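R-imine reductase (Streptomyces kanamyceticus, PDB 3ZGY) catalyses the NADPH-dependent, R-selective reduction of an imine substrate. Local coordinates at residues A66-V69 and A70-V73; A88-A91 and L92-L96; R118-A121 and A122-D125; D249-I252 and D253-L256. All blocks are in the same frame, centred on the assembly; numbering follows the deposited sequence.

How the contacts relate
Contacts 1, 2 and 3 lie in the N-terminal, NADP-binding Rossmann domain, and contact 4 belongs to the helical C-terminal domain. The first three touch in succession. Contact 1 packs on contact 2 through Val69 CG1, 3.8 Å from Leu92 O. Contact 2 joins contact 3 by a salt bridge, Asp94 OD1 to Arg120 NH2, at 2.8 Å. Centres of contacts 1 and 2 are about 12 Å apart, of 2 and 3 about 13 Å. Within its own chain, contact 2 comes nearest the empty cofactor site, with the Val89 side chain about 4 Å from that of Val83. Contact 4, its centre about 46 Å from that of contact 3, meets NADP-binding Leu29 of the second subunit.

Contact 1. Residues A66-V69 and A70-V73; sequences AGSV and AEAV
Ser68 reaches forward and Glu71 back across the first turn of helix 69-75. Ser68 is the N-cap: its OG sits between the backbone N and the carbonyl carbon (chi1 63°), which turns the hydroxyl in over the start of the helix to accept Glu71 N at 3.1 Å. With CG anti to the backbone N and the chain extended beyond it, Glu71 runs back along the loop and brings its carboxylate beside Gly67, OE1 lying 3.3 Å from Gly67 CA. Ala66 faces the same turn from the loop, its CB 4.1 Å from that of Ala72. On the next flank Val69 and Val73, one turn apart, meet branch to branch, CG1 of Val69 lying 4.2 Å from CG2 of Val73. Ordinary helical bonds run beneath these side chains: Ala72 N to Ser68 O at 3.0 Å and Val73 N to Val69 O at 2.9 Å. Val69 and Ala72 also pack on Trp48 of strand 45-48, where the helix meets the Rossmann sheet; the Val69 side chain lies about 8 Å from that of Arg50, an NADP-binding residue. Chemically, the serine hydroxyl accepts an N-H at the start of the helix, the usual work of an N-cap, and the negative Glu71 near that end would probably interact favourably with the helix dipole.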
loop_
_atom_site.group_PDB
_atom_site.type_symbol
_atom_site.label_atom_id
_atom_site.label_comp_id
_atom_site.label_asym_id
_atom_site.label_seq_id
_atom_site.Cartn_x
_atom_site.Cartn_y
_atom_site.Cartn_z
ATOM N N ALA D 66 2.112 -24.891 33.722
ATOM C CA ALA D 66 3.343 -25.611 33.946
ATOM C C ALA D 66 4.283 -24.905 34.896
ATOM O O ALA D 66 4.376 -23.678 34.933
ATOM C CB ALA D 66 4.019 -25.851 32.621
ATOM N N GLY D 67 5.019 -25.705 35.654
ATOM C CA GLY D 67 5.899 -25.169 36.693
ATOM C C GLY D 67 6.994 -24.260 36.159
ATOM O O GLY D 67 7.320 -23.246 36.767
ATOM N N SER D 68 7.592 -24.683 35.053
ATOM C CA SER D 68 8.766 -24.055 34.493
ATOM C C SER D 68 8.758 -24.255 32.993
ATOM O O SER D 68 7.936 -25.029 32.445
ATOM C CB SER D 68 10.010 -24.738 35.040
ATOM O OG SER D 68 10.024 -26.125 34.617
ATOM N N VAL D 69 9.701 -23.592 32.334
ATOM C CA VAL D 69 9.890 -23.777 30.892
ATOM C C VAL D 69 10.281 -25.214 30.560
ATOM O O VAL D 69 9.752 -25.805 29.620
ATOM C CB VAL D 69 10.939 -22.812 30.328
ATOM C CG1 VAL D 69 11.160 -23.070 28.851
ATOM C CG2 VAL D 69 10.499 -21.372 30.535
ATOM N N ALA D 70 11.139 -25.810 31.373
ATOM C CA ALA D 70 11.526 -27.192 31.121
ATOM C C ALA D 70 10.356 -28.166 31.235
ATOM O O ALA D 70 10.255 -29.138 30.476
ATOM C CB ALA D 70 12.643 -27.588 32.039
ATOM N N GLU D 71 9.472 -27.903 32.185
ATOM C CA GLU D 71 8.264 -28.735 32.389
ATOM C C GLU D 71 7.346 -28.603 31.176
ATOM O O GLU D 71 6.840 -29.589 30.645
ATOM C CB GLU D 71 7.539 -28.317 33.655
ATOM C CG GLU D 71 6.737 -29.399 34.358
ATOM C CD GLU D 71 6.220 -28.894 35.710
ATOM O OE1 GLU D 71 7.019 -28.277 36.496
ATOM O OE2 GLU D 71 5.000 -29.085 35.952
ATOM N N ALA D 72 7.175 -27.378 30.694
ATOM C CA ALA D 72 6.378 -27.148 29.488
ATOM C C ALA D 72 6.920 -27.867 28.273
ATOM O O ALA D 72 6.156 -28.453 27.500
ATOM C CB ALA D 72 6.276 -25.648 29.211
ATOM N N VAL D 73 8.234 -27.779 28.081
ATOM C CA VAL D 73 8.859 -28.396 26.925
ATOM C C VAL D 73 8.696 -29.918 26.973
ATOM O O VAL D 73 8.319 -30.542 25.973
ATOM C CB VAL D 73 10.335 -27.995 26.801
ATOM C CG1 VAL D 73 11.012 -28.790 25.707
ATOM C CG2 VAL D 73 10.459 -26.517 26.467
#

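Contact 2. Residues A88-A91 and L92-L96; sequences AVHA and LLDPL
His90 and Asp94, one helical turn apart, are joined by a histidine-carboxylate hydrogen bond. His90 ND1 donates to Asp94 OD2 over 2.7 Å, nearly straight at 169°. The oxygen lies in the plane of the imidazole, at its edge, and is met on its syn side, while carboxylate and ring are turned 69° against each other. Asp94 OD1 carries a salt bridge to Arg120 on helix 114-126. A leucine in place of Asp94 would probably leave ND1 of His90 without its acceptor and Arg120 short of one of its carboxylate mates. Helix 86-93 is the crossover helix of a beta-alpha-beta unit in the Rossmann domain, running between strands 78-81 and 105-108. The apolar side of the contact faces that sheet: Val89 CG1 touches Leu93 CD1 at 3.7 Å, with Val89 also against Asn108 and Leu93 against Leu106. Val89 further packs on Val83, an NADP-binding residue. Backbone bonds make up the rest. Leu92 N is bonded to Ala88 O, Leu93 N to Val89 O at 2.9 Å, and Asp94 N to His90 O at 3.0 Å. A type I beta turn from Leu93 to Leu96 follows, closed by Leu96 N to Leu93 O at 3.1 Å.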
loop_
_atom_site.group_PDB
_atom_site.type_symbol
_atom_site.label_atom_id
_atom_site.label_comp_id
_atom_site.label_asym_id
_atom_site.label_seq_id
_atom_site.Cartn_x
_atom_site.Cartn_y
_atom_site.Cartn_z
ATOM N N ALA D 88 14.188 -12.581 24.100
ATOM C CA ALA D 88 13.396 -13.385 25.069
ATOM C C ALA D 88 13.485 -14.853 24.726
ATOM O O ALA D 88 13.560 -15.700 25.639
ATOM C CB ALA D 88 11.938 -12.940 25.105
ATOM N N VAL D 89 13.484 -15.165 23.420
ATOM C CA VAL D 89 13.574 -16.569 23.033
ATOM C C VAL D 89 14.865 -17.101 23.587
ATOM O O VAL D 89 14.907 -18.197 24.159
ATOM C CB VAL D 89 13.505 -16.775 21.510
ATOM C CG1 VAL D 89 13.765 -18.220 21.154
ATOM C CG2 VAL D 89 12.142 -16.372 20.957
ATOM N N HIS D 90 15.940 -16.354 23.341
ATOM C CA HIS D 90 17.282 -16.686 23.873
ATOM C C HIS D 90 17.203 -16.953 25.360
ATOM O O HIS D 90 17.704 -17.957 25.850
ATOM C CB HIS D 90 18.269 -15.527 23.654
ATOM C CG HIS D 90 18.974 -15.571 22.350
ATOM N ND1 HIS D 90 19.884 -16.543 22.040
ATOM C CD2 HIS D 90 18.867 -14.789 21.257
ATOM C CE1 HIS D 90 20.290 -16.371 20.796
ATOM N NE2 HIS D 90 19.689 -15.314 20.300
ATOM N N ALA D 91 16.571 -16.033 26.073
ATOM C CA ALA D 91 16.548 -16.077 27.545
ATOM C C ALA D 91 15.779 -17.295 28.101
ATOM O O ALA D 91 16.151 -17.851 29.130
ATOM C CB ALA D 91 16.002 -14.766 28.087
ATOM N N LEU D 92 14.746 -17.734 27.388
ATOM C CA LEU D 92 13.953 -18.836 27.877
ATOM C C LEU D 92 14.490 -20.154 27.448
ATOM O O LEU D 92 14.367 -21.112 28.193
ATOM C CB LEU D 92 12.525 -18.717 27.371
ATOM C CG LEU D 92 11.792 -17.463 27.828
ATOM C CD1 LEU D 92 10.390 -17.488 27.264
ATOM C CD2 LEU D 92 11.771 -17.410 29.343
ATOM N N LEU D 93 15.037 -20.235 26.239
ATOM C CA LEU D 93 15.403 -21.525 25.679
ATOM C C LEU D 93 16.905 -21.914 25.860
ATOM O O LEU D 93 17.208 -23.073 26.031
ATOM C CB LEU D 93 15.064 -21.551 24.211
ATOM C CG LEU D 93 13.588 -21.407 23.861
ATOM C CD1 LEU D 93 13.375 -21.691 22.381
ATOM C CD2 LEU D 93 12.724 -22.322 24.712
ATOM N N ASP D 94 17.824 -20.943 25.820
ATOM C CA ASP D 94 19.243 -21.267 25.880
ATOM C C ASP D 94 19.588 -22.035 27.154
ATOM O O ASP D 94 20.338 -22.995 27.103
ATOM C CB ASP D 94 20.123 -20.014 25.683
ATOM C CG ASP D 94 20.094 -19.456 24.228
ATOM O OD1 ASP D 94 19.615 -20.149 23.325
ATOM O OD2 ASP D 94 20.597 -18.332 23.968
ATOM N N PRO D 95 19.025 -21.653 28.305
ATOM C CA PRO D 95 19.417 -22.363 29.520
ATOM C C PRO D 95 18.973 -23.798 29.605
ATOM O O PRO D 95 19.295 -24.435 30.573
ATOM C CB PRO D 95 18.725 -21.577 30.624
ATOM C CG PRO D 95 18.527 -20.218 30.067
ATOM C CD PRO D 95 18.264 -20.432 28.610
ATOM N N LEU D 96 18.223 -24.317 28.638
ATOM C CA LEU D 96 17.698 -25.683 28.749
ATOM C C LEU D 96 18.800 -26.719 28.617
ATOM O O LEU D 96 19.717 -26.511 27.845
ATOM C CB LEU D 96 16.655 -25.942 27.661
ATOM C CG LEU D 96 15.335 -25.186 27.728
ATOM C CD1 LEU D 96 14.488 -25.582 26.541
ATOM C CD2 LEU D 96 14.581 -25.467 29.016
#

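Contact 3. Residues R118-A121 and A122-D125; sequences RERA and AWAD
Arg120 folds back on itself at chi2 (-74°) and chi3 (93°), which lays its guanidinium flat on Trp123, three residues on; the indole comes to meet it with CG anti to its own backbone N. The two planes are only 14° apart and their centres 3.6 Å, a stack that is also a cation-pi contact, with CZ of Arg120 over the five-membered ring of Trp123. NH1 lies above the middle of the indole, and NH2 is 3.4 Å from CD1. Glu119 takes hold of the same cation from its edge: NE of Arg120 donates to OE1 of Glu119 at 2.9 Å, in a salt bridge, and NH2 adds weak bonds. NH2 is also salt-bridged to Asp94. This is helix 114-126, which links strands 105-108 and 130-136 in a beta-alpha-beta unit of the Rossmann domain, and the stack faces helix 86-93, where Trp123 packs on Leu93. A serine in place of Trp123 would probably strip the guanidinium of its stacking partner and open a gap beside Leu93. Backbone bonds hold the spacing, Trp123 N to Glu119 O at 2.9 Å and Asp125 N to Ala121 O at the same length. Arg118 is salt-bridged through NH2 to Asp179.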
loop_
_atom_site.group_PDB
_atom_site.type_symbol
_atom_site.label_atom_id
_atom_site.label_comp_id
_atom_site.label_asym_id
_atom_site.label_seq_id
_atom_site.Cartn_x
_atom_site.Cartn_y
_atom_site.Cartn_z
ATOM N N ARG D 118 17.578 -17.732 11.165
ATOM C CA ARG D 118 18.571 -18.675 10.727
ATOM C C ARG D 118 19.493 -19.103 11.865
ATOM O O ARG D 118 19.880 -20.248 11.910
ATOM C CB ARG D 118 19.312 -18.122 9.550
ATOM C CG ARG D 118 18.383 -17.966 8.348
ATOM C CD ARG D 118 19.061 -17.307 7.145
ATOM N NE ARG D 118 18.188 -17.352 5.981
ATOM C CZ ARG D 118 17.944 -16.326 5.165
ATOM N NH1 ARG D 118 18.478 -15.087 5.356
ATOM N NH2 ARG D 118 17.147 -16.519 4.132
ATOM N N GLU D 119 19.745 -18.236 12.828
ATOM C CA GLU D 119 20.525 -18.599 14.022
ATOM C C GLU D 119 19.798 -19.636 14.854
ATOM O O GLU D 119 20.391 -20.646 15.261
ATOM C CB GLU D 119 20.798 -17.396 14.902
ATOM C CG GLU D 119 21.778 -17.625 16.060
ATOM C CD GLU D 119 21.135 -18.212 17.315
ATOM O OE1 GLU D 119 19.997 -17.816 17.681
ATOM O OE2 GLU D 119 21.765 -19.124 17.924
ATOM N N ARG D 120 18.511 -19.409 15.098
ATOM C CA ARG D 120 17.757 -20.361 15.900
ATOM C C ARG D 120 17.634 -21.706 15.225
ATOM O O ARG D 120 17.749 -22.725 15.880
ATOM C CB ARG D 120 16.355 -19.849 16.218
ATOM C CG ARG D 120 16.320 -18.792 17.290
ATOM C CD ARG D 120 16.551 -19.346 18.661
ATOM N NE ARG D 120 17.944 -19.291 19.050
ATOM C CZ ARG D 120 18.385 -19.676 20.240
ATOM N NH1 ARG D 120 17.547 -20.137 21.125
ATOM N NH2 ARG D 120 19.665 -19.608 20.529
ATOM N N ALA D 121 17.427 -21.701 13.912
ATOM C CA ALA D 121 17.488 -22.945 13.161
ATOM C C ALA D 121 18.796 -23.692 13.390
ATOM O O ALA D 121 18.762 -24.876 13.732
ATOM C CB ALA D 121 17.288 -22.689 11.694
ATOM N N ALA D 122 19.953 -23.027 13.248
ATOM C CA ALA D 122 21.217 -23.705 13.581
ATOM C C ALA D 122 21.253 -24.232 15.041
ATOM O O ALA D 122 21.641 -25.363 15.329
ATOM C CB ALA D 122 22.371 -22.790 13.307
ATOM N N TRP D 123 20.777 -23.411 15.958
ATOM C CA TRP D 123 20.777 -23.755 17.375
ATOM C C TRP D 123 19.887 -24.931 17.664
ATOM O O TRP D 123 20.293 -25.884 18.307
ATOM C CB TRP D 123 20.311 -22.560 18.172
ATOM C CG TRP D 123 20.068 -22.807 19.544
ATOM C CD1 TRP D 123 20.935 -22.716 20.498
ATOM C CD2 TRP D 123 18.812 -23.133 20.156
ATOM N NE1 TRP D 123 20.361 -23.015 21.688
ATOM C CE2 TRP D 123 19.052 -23.293 21.508
ATOM C CE3 TRP D 123 17.513 -23.291 19.679
ATOM C CZ2 TRP D 123 18.064 -23.566 22.417
ATOM C CZ3 TRP D 123 16.533 -23.610 20.572
ATOM C CH2 TRP D 123 16.811 -23.748 21.930
ATOM N N ALA D 124 18.692 -24.877 17.135
ATOM C CA ALA D 124 17.765 -25.962 17.299
ATOM C C ALA D 124 18.331 -27.264 16.714
ATOM O O ALA D 124 18.268 -28.328 17.344
ATOM C CB ALA D 124 16.469 -25.625 16.648
ATOM N N ASP D 125 18.924 -27.188 15.538
ATOM C CA ASP D 125 19.518 -28.375 15.022
ATOM C C ASP D 125 20.609 -28.956 15.958
ATOM O O ASP D 125 20.692 -30.144 16.162
ATOM C CB ASP D 125 20.106 -28.111 13.672
ATOM C CG ASP D 125 20.591 -29.356 13.064
ATOM O OD1 ASP D 125 19.743 -30.126 12.581
ATOM O OD2 ASP D 125 21.817 -29.606 13.140
#

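Contact 4. Residues D249-I252 and D253-L256; sequences DAAI and DTHL
Ala251 stands at the N-cap of helix 252-269, its extended backbone (psi 157°) turning the carbonyl in over the first helical turn. That oxygen gathers the donors there. Thr254 OG1 donates to Ala251 O at 2.7 Å, coming in from well off the C=O direction. The amides of Thr254 and His255 add weak bonds to the same atom. Alanine has no side-chain acceptor to offer as a cap; these links to the loop run through its backbone oxygen. His255 leans back over the loop with its CG anti to its carbonyl carbon (chi1 -74°), which puts the ring edge-on to two carbonyls. CD2 lies 3.3 Å from Ala251 O, and NE2 makes a weak, bent hydrogen bond of 3.3 Å to Ala250 O. The other ring nitrogen, ND1, is hydrogen-bonded to Trp195 NE1 of the second subunit. Since that indole N-H can only donate, a proton on NE2 rather than ND1 is likely. Further along, Leu256 N bonds weakly to Ile252 O. Around the contact, Asp249 packs on Leu29 of the second subunit, an NADP-binding residue there. Within the C-terminal domain the helix start rests on helix 274-291 through Asp253 and Leu256, while Ile252 packs on Ala298 and Leu299 in the loop before helix 300-304.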
loop_
_atom_site.group_PDB
_atom_site.type_symbol
_atom_site.label_atom_id
_atom_site.label_comp_id
_atom_site.label_asym_id
_atom_site.label_seq_id
_atom_site.Cartn_x
_atom_site.Cartn_y
_atom_site.Cartn_z
ATOM N N ASP D 249 3.752 2.416 -22.879
ATOM C CA ASP D 249 3.184 3.783 -22.815
ATOM C C ASP D 249 3.369 4.556 -21.511
ATOM O O ASP D 249 2.891 5.677 -21.425
ATOM C CB ASP D 249 1.668 3.780 -23.110
ATOM C CG ASP D 249 1.363 4.059 -24.544
ATOM O OD1 ASP D 249 1.935 5.035 -25.078
ATOM O OD2 ASP D 249 0.548 3.317 -25.129
ATOM N N ALA D 250 3.994 3.970 -20.491
ATOM C CA ALA D 250 4.112 4.624 -19.188
ATOM C C ALA D 250 5.552 4.638 -18.678
ATOM O O ALA D 250 5.834 4.202 -17.577
ATOM C CB ALA D 250 3.174 3.969 -18.173
ATOM N N ALA D 251 6.450 5.205 -19.463
ATOM C CA ALA D 251 7.862 5.171 -19.138
ATOM C C ALA D 251 8.214 6.082 -17.977
ATOM O O ALA D 251 7.545 7.068 -17.711
ATOM C CB ALA D 251 8.688 5.564 -20.341
ATOM N N ILE D 252 9.320 5.774 -17.325
ATOM C CA ILE D 252 9.720 6.479 -16.113
ATOM C C ILE D 252 9.851 7.951 -16.358
ATOM O O ILE D 252 9.579 8.735 -15.460
ATOM C CB ILE D 252 11.020 5.875 -15.510
ATOM C CG1 ILE D 252 10.687 4.530 -14.873
ATOM C CG2 ILE D 252 11.622 6.739 -14.421
ATOM C CD1 ILE D 252 11.890 3.635 -14.657
ATOM N N ASP D 253 10.328 8.328 -17.547
ATOM C CA ASP D 253 10.413 9.745 -17.952
ATOM C C ASP D 253 9.049 10.436 -17.768
ATOM O O ASP D 253 8.976 11.453 -17.081
ATOM C CB ASP D 253 10.854 9.875 -19.409
ATOM C CG ASP D 253 12.347 9.604 -19.620
ATOM O OD1 ASP D 253 13.177 9.988 -18.760
ATOM O OD2 ASP D 253 12.684 9.013 -20.683
ATOM N N THR D 254 7.990 9.833 -18.314
ATOM C CA THR D 254 6.616 10.374 -18.216
ATOM C C THR D 254 6.182 10.619 -16.765
ATOM O O THR D 254 5.491 11.598 -16.460
ATOM C CB THR D 254 5.481 9.404 -18.790
ATOM O OG1 THR D 254 6.054 8.345 -19.541
ATOM C CG2 THR D 254 4.445 10.140 -19.685
ATOM N N HIS D 255 6.537 9.706 -15.870
ATOM C CA HIS D 255 6.177 9.845 -14.447
ATOM C C HIS D 255 6.707 11.151 -13.877
ATOM O O HIS D 255 6.039 11.831 -13.113
ATOM C CB HIS D 255 6.711 8.633 -13.646
ATOM C CG HIS D 255 5.938 7.362 -13.875
ATOM N ND1 HIS D 255 5.096 6.828 -12.929
ATOM C CD2 HIS D 255 5.858 6.539 -14.948
ATOM C CE1 HIS D 255 4.547 5.719 -13.394
ATOM N NE2 HIS D 255 4.991 5.522 -14.623
ATOM N N LEU D 256 7.928 11.477 -14.289
ATOM C CA LEU D 256 8.770 12.559 -13.722
ATOM C C LEU D 256 8.174 13.932 -13.558
ATOM O O LEU D 256 8.283 14.552 -12.501
ATOM C CB LEU D 256 9.959 12.729 -14.658
ATOM C CG LEU D 256 11.346 12.294 -14.270
ATOM C CD1 LEU D 256 11.393 11.325 -13.096
ATOM C CD2 LEU D 256 11.934 11.686 -15.535
#